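Local atomic coordinates of polyhedrin (Orgyia pseudotsugata cypovirus 5, PDB entry 5A8U), a protein that forms the crystalline matrix of viral occlusion bodies, the polyhedra that shield virus particles from the environment until insect larvae ingest them. Residues 48-53 against 192-198. Numbering follows the deposited sequence.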
ATOM      1  N   TRP A  48      11.282   4.549  -3.725  1.00  7.47           N
ATOM      2  CA  TRP A  48      11.105   3.624  -2.597  1.00  8.09           C
ATOM      3  C   TRP A  48      12.447   3.356  -1.897  1.00  7.53           C
ATOM      4  O   TRP A  48      13.488   3.303  -2.545  1.00  9.31           O
ATOM      5  CB  TRP A  48      10.562   2.287  -3.091  1.00  5.79           C
ATOM      6  CG  TRP A  48       9.181   2.269  -3.684  1.00  9.84           C
ATOM      7  CD1 TRP A  48       8.027   1.862  -3.069  1.00 15.52           C
ATOM      8  CD2 TRP A  48       8.824   2.577  -5.039  1.00  7.94           C
ATOM      9  NE1 TRP A  48       6.971   1.926  -3.953  1.00 11.58           N
ATOM     10  CE2 TRP A  48       7.435   2.372  -5.164  1.00 11.33           C
ATOM     11  CE3 TRP A  48       9.540   3.033  -6.150  1.00  8.39           C
ATOM     12  CZ2 TRP A  48       6.754   2.599  -6.363  1.00  9.34           C
ATOM     13  CZ3 TRP A  48       8.861   3.252  -7.340  1.00  9.10           C
ATOM     14  CH2 TRP A  48       7.485   3.035  -7.437  1.00  7.85           C
ATOM     15  N   GLN A  49      12.419   3.165  -0.576  1.00  8.38           N
ATOM     16  CA  GLN A  49      13.622   2.815   0.166  1.00  9.13           C
ATOM     17  C   GLN A  49      13.328   1.582   1.006  1.00  8.73           C
ATOM     18  O   GLN A  49      12.173   1.300   1.322  1.00  7.81           O
ATOM     19  CB  GLN A  49      14.025   3.946   1.118  1.00  9.78           C
ATOM     20  CG  GLN A  49      14.241   5.290   0.478  1.00 21.19           C
ATOM     21  CD  GLN A  49      14.580   6.354   1.504  1.00 23.35           C
ATOM     22  OE1 GLN A  49      15.565   6.226   2.247  1.00 16.56           O
ATOM     23  NE2 GLN A  49      13.756   7.405   1.563  1.00 16.02           N
ATOM     24  N   GLY A  50      14.369   0.845   1.374  1.00  8.10           N
ATOM     25  CA  GLY A  50      14.196  -0.312   2.240  1.00  6.27           C
ATOM     26  C   GLY A  50      15.557  -0.813   2.685  1.00  7.56           C
ATOM     27  O   GLY A  50      16.572  -0.274   2.283  1.00  7.75           O
ATOM     28  N   THR A  51      15.575  -1.842   3.522  1.00  4.23           N
ATOM     29  CA  THR A  51      16.828  -2.359   4.040  1.00  6.87           C
ATOM     30  C   THR A  51      17.176  -3.705   3.407  1.00 10.72           C
ATOM     31  O   THR A  51      18.283  -3.881   2.927  1.00  8.99           O
ATOM     32  CB  THR A  51      16.750  -2.510   5.553  1.00  8.75           C
ATOM     33  OG1 THR A  51      15.492  -3.117   5.896  1.00  7.47           O
ATOM     34  CG2 THR A  51      16.855  -1.145   6.211  1.00  8.95           C
ATOM     35  N   GLU A  52      16.226  -4.638   3.383  1.00  6.75           N
ATOM     36  CA  GLU A  52      16.494  -6.002   2.921  1.00  3.68           C
ATOM     37  C   GLU A  52      15.799  -6.292   1.604  1.00  6.52           C
ATOM     38  O   GLU A  52      16.277  -7.074   0.780  1.00  5.10           O
ATOM     39  CB  GLU A  52      15.961  -7.012   3.954  1.00  4.29           C
ATOM     40  CG  GLU A  52      16.690  -7.003   5.293  1.00  7.38           C
ATOM     41  CD  GLU A  52      18.019  -7.734   5.291  1.00 11.24           C
ATOM     42  OE1 GLU A  52      18.397  -8.387   4.286  1.00  8.50           O
ATOM     43  OE2 GLU A  52      18.694  -7.666   6.339  1.00  7.59           O
ATOM     44  N   VAL A  53      14.632  -5.689   1.434  1.00  7.84           N
ATOM     45  CA  VAL A  53      13.827  -5.949   0.265  1.00  8.76           C
ATOM     46  C   VAL A  53      13.086  -4.671  -0.093  1.00 10.88           C
ATOM     47  O   VAL A  53      12.648  -3.897   0.771  1.00 11.32           O
ATOM     48  CB  VAL A  53      12.840  -7.091   0.529  1.00  7.24           C
ATOM     49  CG1 VAL A  53      11.863  -6.703   1.624  1.00  7.57           C
ATOM     50  CG2 VAL A  53      12.094  -7.477  -0.745  1.00 11.00           C
ATOM     51  N   PHE A 192       7.881  -4.491  -9.331  1.00  4.93           N
ATOM     52  CA  PHE A 192       9.315  -4.768  -9.215  1.00  3.77           C
ATOM     53  C   PHE A 192       9.676  -5.377  -7.851  1.00  5.21           C
ATOM     54  O   PHE A 192       8.942  -5.211  -6.855  1.00  4.55           O
ATOM     55  CB  PHE A 192      10.134  -3.483  -9.443  1.00  4.34           C
ATOM     56  CG  PHE A 192       9.903  -2.436  -8.380  1.00  6.95           C
ATOM     57  CD1 PHE A 192      10.607  -2.484  -7.179  1.00  8.13           C
ATOM     58  CD2 PHE A 192       8.961  -1.432  -8.566  1.00  9.11           C
ATOM     59  CE1 PHE A 192      10.373  -1.544  -6.169  1.00 11.40           C
ATOM     60  CE2 PHE A 192       8.731  -0.484  -7.555  1.00  8.65           C
ATOM     61  CZ  PHE A 192       9.439  -0.550  -6.364  1.00  9.78           C
ATOM     62  N   GLU A 193      10.804  -6.087  -7.822  1.00  4.75           N
ATOM     63  CA  GLU A 193      11.387  -6.581  -6.561  1.00  2.96           C
ATOM     64  C   GLU A 193      12.885  -6.379  -6.614  1.00  4.99           C
ATOM     65  O   GLU A 193      13.520  -6.723  -7.602  1.00  5.04           O
ATOM     66  CB  GLU A 193      11.096  -8.073  -6.356  1.00  5.35           C
ATOM     67  CG  GLU A 193       9.620  -8.430  -6.466  1.00  4.76           C
ATOM     68  CD  GLU A 193       9.356  -9.930  -6.434  1.00  4.96           C
ATOM     69  OE1 GLU A 193      10.326 -10.719  -6.570  1.00  7.86           O
ATOM     70  OE2 GLU A 193       8.181 -10.319  -6.263  1.00  5.76           O
ATOM     71  N   VAL A 194      13.440  -5.813  -5.557  1.00  4.28           N
ATOM     72  CA  VAL A 194      14.881  -5.577  -5.471  1.00  5.28           C
ATOM     73  C   VAL A 194      15.344  -6.071  -4.102  1.00  7.19           C
ATOM     74  O   VAL A 194      14.654  -5.896  -3.099  1.00  6.20           O
ATOM     75  CB  VAL A 194      15.183  -4.083  -5.632  1.00  5.92           C
ATOM     76  CG1 VAL A 194      16.612  -3.707  -5.168  1.00  7.04           C
ATOM     77  CG2 VAL A 194      14.908  -3.633  -7.066  1.00  5.27           C
ATOM     78  N   TYR A 195      16.509  -6.698  -4.084  1.00  4.08           N
ATOM     79  CA  TYR A 195      16.986  -7.415  -2.920  1.00  5.22           C
ATOM     80  C   TYR A 195      18.390  -7.008  -2.479  1.00  4.93           C
ATOM     81  O   TYR A 195      19.273  -6.785  -3.296  1.00  5.60           O
ATOM     82  CB  TYR A 195      16.992  -8.926  -3.227  1.00  4.85           C
ATOM     83  CG  TYR A 195      15.628  -9.490  -3.559  1.00  6.06           C
ATOM     84  CD1 TYR A 195      15.154  -9.481  -4.865  1.00  5.74           C
ATOM     85  CD2 TYR A 195      14.819 -10.038  -2.567  1.00  6.35           C
ATOM     86  CE1 TYR A 195      13.910  -9.997  -5.179  1.00  7.20           C
ATOM     87  CE2 TYR A 195      13.585 -10.566  -2.864  1.00  5.04           C
ATOM     88  CZ  TYR A 195      13.132 -10.548  -4.168  1.00  5.99           C
ATOM     89  OH  TYR A 195      11.909 -11.064  -4.487  1.00  7.86           O
ATOM     90  N   ARG A 196      18.573  -6.954  -1.163  1.00  6.66           N
ATOM     91  CA  ARG A 196      19.857  -6.700  -0.527  1.00  6.71           C
ATOM     92  C   ARG A 196      20.919  -7.712  -0.934  1.00  7.33           C
ATOM     93  O   ARG A 196      20.679  -8.930  -0.911  1.00  5.98           O
ATOM     94  CB  ARG A 196      19.634  -6.756   0.994  1.00  4.32           C
ATOM     95  CG  ARG A 196      20.859  -6.969   1.867  1.00 11.89           C
ATOM     96  CD  ARG A 196      21.719  -5.740   1.957  1.00 12.50           C
ATOM     97  NE  ARG A 196      20.989  -4.541   2.382  1.00 15.32           N
ATOM     98  CZ  ARG A 196      21.543  -3.335   2.400  1.00 12.72           C
ATOM     99  NH1 ARG A 196      22.812  -3.207   2.025  1.00 15.09           N
ATOM    100  NH2 ARG A 196      20.851  -2.269   2.778  1.00  9.73           N
ATOM    101  N   TYR A 197      22.110  -7.218  -1.282  1.00  6.96           N
ATOM    102  CA  TYR A 197      23.269  -8.085  -1.381  1.00  6.66           C
ATOM    103  C   TYR A 197      23.734  -8.431   0.029  1.00  7.42           C
ATOM    104  O   TYR A 197      23.962  -7.555   0.877  1.00 10.66           O
ATOM    105  CB  TYR A 197      24.414  -7.389  -2.121  1.00  7.82           C
ATOM    106  CG  TYR A 197      25.670  -8.220  -2.187  1.00  8.47           C
ATOM    107  CD1 TYR A 197      25.705  -9.384  -2.928  1.00  8.73           C
ATOM    108  CD2 TYR A 197      26.817  -7.840  -1.491  1.00 11.51           C
ATOM    109  CE1 TYR A 197      26.863 -10.161  -2.992  1.00  8.48           C
ATOM    110  CE2 TYR A 197      27.983  -8.599  -1.547  1.00 10.60           C
ATOM    111  CZ  TYR A 197      27.993  -9.760  -2.301  1.00 12.57           C
ATOM    112  OH  TYR A 197      29.141 -10.517  -2.383  1.00 14.31           O
ATOM    113  N   ARG A 198      23.865  -9.716   0.284  1.00  7.92           N
ATOM    114  CA  ARG A 198      24.241 -10.180   1.616  1.00  8.26           C
ATOM    115  C   ARG A 198      25.707 -10.552   1.620  1.00 11.46           C
ATOM    116  O   ARG A 198      26.206 -11.144   0.657  1.00  8.83           O
ATOM    117  CB  ARG A 198      23.375 -11.372   1.995  1.00  4.53           C
ATOM    118  CG  ARG A 198      21.925 -10.985   2.328  1.00  9.01           C
ATOM    119  CD  ARG A 198      21.797 -10.477   3.769  1.00  8.59           C
ATOM    120  NE  ARG A 198      22.165 -11.535   4.709  1.00  6.70           N
ATOM    121  CZ  ARG A 198      23.292 -11.566   5.420  1.00  4.41           C
ATOM    122  NH1 ARG A 198      24.167 -10.565   5.363  1.00  8.24           N
ATOM    123  NH2 ARG A 198      23.534 -12.609   6.203  1.00  5.07           N
TER
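V53 pairs with Y195 as an antiparallel, non-hydrogen-bonded bridge, and just beyond it R196 N donates a nearly straight hydrogen bond (3.0 Å, 170°) to E52 O, which it meets from above the carbonyl plane. The R196 side chain then folds back on the turn: CG lies anti to the backbone N (chi1 161°), and bends at chi2 and chi3 bring the guanidinium side-on to T51 O. NE (2.8 Å) and NH2 (3.0 Å) of R196 both bind that single oxygen, which lies close to the guanidinium plane; R23 O and S28 OG take further N-H groups, fixing the rotation of the group. E52 OE1 rests against the aliphatic R196 CG at 3.7 Å, without its carboxylate touching the guanidinium. This turn carries the chain from strand 43-50 of the six-stranded sheet into strand 53-58 of the three-stranded sheet, and R196, just past strand 189-195, clamps it. Between the two sheets, F192 points its edge at the W48 face, with CZ 3.5 Å from W48 CD2 and ring planes 70° apart. V53 CG2 touches Y195 CE2 obliquely, alongside A215 of the second subunit, whose R211 makes a cation-pi contact with Y195.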